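Local coordinates for protein LP04448p (Drosophila melanogaster, PDB 2QK2) that probably binds tubulin through its TOG domains and so helps to track and regulate growing microtubule plus ends, at residues L36-L39 with E40-T44. Residues are numbered along the deposited sequence; the frame is centred on the assembly and turned at random.
Sequences LEVL and EKLLT
E40, K41, L42 and L43 each give their backbone N-H to the carbonyl oxygen four residues back, on L36, E37, V38 and L39, two successive turns of one alpha-helix. This is helix 29-45 of the TOG domain, an all-helical HEAT-repeat fold; L36, L39 and L43 are buried on its inner face, while K41 and T44 lie exposed. The bond from E40 N to L36 O is short, 2.7 Å, and nearly straight at 166°. On the buried face L39 and L43, one turn apart, cross obliquely: L43 CD1 lies 3.8 Å from L39 CG, and L39 CD1 is 4.0 Å from L43 CG. Different first torsions bring them together, L39 holding CG anti to its amide nitrogen (chi1 173°) while L43 turns CG beside its own (chi1 -66°). Branched, flexible leucine suits this place because its methyls can fit several neighbours at once; L39 also touches F20, L57, L61 and C80, and L43 reaches L83, tying the helix to helices 55-67 and 71-88. With alanine in place of L39, CG and both methyls go, and L43 CD1 would probably lose the side chain it rests on, with a gap opening toward helix 55-67. V38 and L42 meet more loosely, CG1 to CD1 at 4.5 Å, beside the loop carrying P17 and M16. On the polar side, the E37 carboxylate pairs with K33 one turn earlier, whereas the fully extended chain of K41 suits an exposed position. T44, also exposed, folds its hydroxyl back onto the helix, OG1 donating to K41 O at 2.9 Å.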
ATOM      1  N   LEU A  36      -9.265   5.763 -18.286  1.00 22.59           N
ATOM      2  CA  LEU A  36      -8.670   4.736 -17.435  1.00 23.46           C
ATOM      3  C   LEU A  36      -8.563   3.379 -18.144  1.00 25.36           C
ATOM      4  O   LEU A  36      -7.590   2.645 -17.938  1.00 24.63           O
ATOM      5  CB  LEU A  36      -9.454   4.606 -16.119  1.00 22.01           C
ATOM      6  CG  LEU A  36      -9.467   5.860 -15.226  1.00 25.40           C
ATOM      7  CD1 LEU A  36     -10.232   5.572 -13.947  1.00 22.31           C
ATOM      8  CD2 LEU A  36      -8.036   6.292 -14.893  1.00 24.76           C
ATOM      9  N   GLU A  37      -9.553   3.050 -18.976  1.00 26.56           N
ATOM     10  CA  GLU A  37      -9.542   1.787 -19.729  1.00 27.52           C
ATOM     11  C   GLU A  37      -8.310   1.702 -20.609  1.00 26.67           C
ATOM     12  O   GLU A  37      -7.593   0.702 -20.614  1.00 24.97           O
ATOM     13  CB  GLU A  37     -10.737   1.680 -20.670  1.00 31.76           C
ATOM     14  CG  GLU A  37     -12.034   1.252 -20.061  1.00 41.26           C
ATOM     15  CD  GLU A  37     -13.046   0.915 -21.141  1.00 45.38           C
ATOM     16  OE1 GLU A  37     -12.825  -0.081 -21.869  1.00 48.01           O
ATOM     17  OE2 GLU A  37     -14.045   1.650 -21.278  1.00 47.81           O
ATOM     18  N   VAL A  38      -8.101   2.755 -21.390  1.00 25.97           N
ATOM     19  CA  VAL A  38      -6.969   2.817 -22.298  1.00 25.31           C
ATOM     20  C   VAL A  38      -5.659   2.728 -21.528  1.00 24.17           C
ATOM     21  O   VAL A  38      -4.745   2.014 -21.932  1.00 23.97           O
ATOM     22  CB  VAL A  38      -7.002   4.119 -23.128  1.00 26.23           C
ATOM     23  CG1 VAL A  38      -5.764   4.220 -23.995  1.00 26.75           C
ATOM     24  CG2 VAL A  38      -8.248   4.132 -24.008  1.00 28.33           C
ATOM     25  N   LEU A  39      -5.573   3.452 -20.416  1.00 23.46           N
ATOM     26  CA  LEU A  39      -4.364   3.437 -19.603  1.00 23.30           C
ATOM     27  C   LEU A  39      -4.125   2.049 -19.024  1.00 24.50           C
ATOM     28  O   LEU A  39      -3.015   1.519 -19.096  1.00 22.51           O
ATOM     29  CB  LEU A  39      -4.467   4.445 -18.456  1.00 22.34           C
ATOM     30  CG  LEU A  39      -3.323   4.410 -17.431  1.00 22.38           C
ATOM     31  CD1 LEU A  39      -2.003   4.785 -18.095  1.00 21.32           C
ATOM     32  CD2 LEU A  39      -3.644   5.374 -16.295  1.00 18.08           C
ATOM     33  N   GLU A  40      -5.166   1.455 -18.449  1.00 26.72           N
ATOM     34  CA  GLU A  40      -5.003   0.133 -17.863  1.00 30.76           C
ATOM     35  C   GLU A  40      -4.472  -0.866 -18.885  1.00 31.32           C
ATOM     36  O   GLU A  40      -3.662  -1.729 -18.548  1.00 30.29           O
ATOM     37  CB  GLU A  40      -6.316  -0.381 -17.272  1.00 31.87           C
ATOM     38  CG  GLU A  40      -6.096  -1.609 -16.391  1.00 39.00           C
ATOM     39  CD  GLU A  40      -7.320  -1.999 -15.581  1.00 44.17           C
ATOM     40  OE1 GLU A  40      -7.954  -1.102 -14.974  1.00 46.25           O
ATOM     41  OE2 GLU A  40      -7.637  -3.209 -15.540  1.00 47.72           O
ATOM     42  N   LYS A  41      -4.916  -0.745 -20.134  1.00 32.41           N
ATOM     43  CA  LYS A  41      -4.455  -1.655 -21.180  1.00 34.79           C
ATOM     44  C   LYS A  41      -2.987  -1.400 -21.520  1.00 34.46           C
ATOM     45  O   LYS A  41      -2.211  -2.343 -21.724  1.00 34.13           O
ATOM     46  CB  LYS A  41      -5.305  -1.513 -22.442  1.00 37.81           C
ATOM     47  CG  LYS A  41      -4.905  -2.491 -23.542  1.00 44.91           C
ATOM     48  CD  LYS A  41      -5.706  -2.283 -24.816  1.00 47.94           C
ATOM     49  CE  LYS A  41      -5.290  -3.276 -25.891  1.00 50.53           C
ATOM     50  NZ  LYS A  41      -5.996  -3.011 -27.179  1.00 53.98           N
ATOM     51  N   LEU A  42      -2.607  -0.126 -21.596  1.00 31.73           N
ATOM     52  CA  LEU A  42      -1.221   0.225 -21.882  1.00 30.13           C
ATOM     53  C   LEU A  42      -0.315  -0.351 -20.797  1.00 30.19           C
ATOM     54  O   LEU A  42       0.739  -0.910 -21.092  1.00 30.35           O
ATOM     55  CB  LEU A  42      -1.040   1.745 -21.922  1.00 29.65           C
ATOM     56  CG  LEU A  42      -1.587   2.490 -23.140  1.00 32.04           C
ATOM     57  CD1 LEU A  42      -1.426   3.996 -22.946  1.00 30.26           C
ATOM     58  CD2 LEU A  42      -0.848   2.013 -24.390  1.00 31.22           C
ATOM     59  N   LEU A  43      -0.734  -0.212 -19.541  1.00 29.21           N
ATOM     60  CA  LEU A  43       0.051  -0.703 -18.414  1.00 30.44           C
ATOM     61  C   LEU A  43       0.158  -2.228 -18.386  1.00 32.27           C
ATOM     62  O   LEU A  43       1.189  -2.774 -17.989  1.00 32.88           O
ATOM     63  CB  LEU A  43      -0.542  -0.189 -17.094  1.00 26.81           C
ATOM     64  CG  LEU A  43      -0.456   1.329 -16.879  1.00 28.63           C
ATOM     65  CD1 LEU A  43      -1.236   1.727 -15.630  1.00 24.25           C
ATOM     66  CD2 LEU A  43       1.003   1.751 -16.748  1.00 25.88           C
ATOM     67  N   THR A  44      -0.896  -2.921 -18.804  1.00 33.36           N
ATOM     68  CA  THR A  44      -0.847  -4.377 -18.812  1.00 36.05           C
ATOM     69  C   THR A  44      -0.044  -4.872 -20.016  1.00 36.87           C
ATOM     70  O   THR A  44       0.619  -5.898 -19.933  1.00 39.25           O
ATOM     71  CB  THR A  44      -2.258  -5.012 -18.838  1.00 35.00           C
ATOM     72  OG1 THR A  44      -2.932  -4.641 -20.044  1.00 40.25           O
ATOM     73  CG2 THR A  44      -3.073  -4.540 -17.650  1.00 33.20           C
TER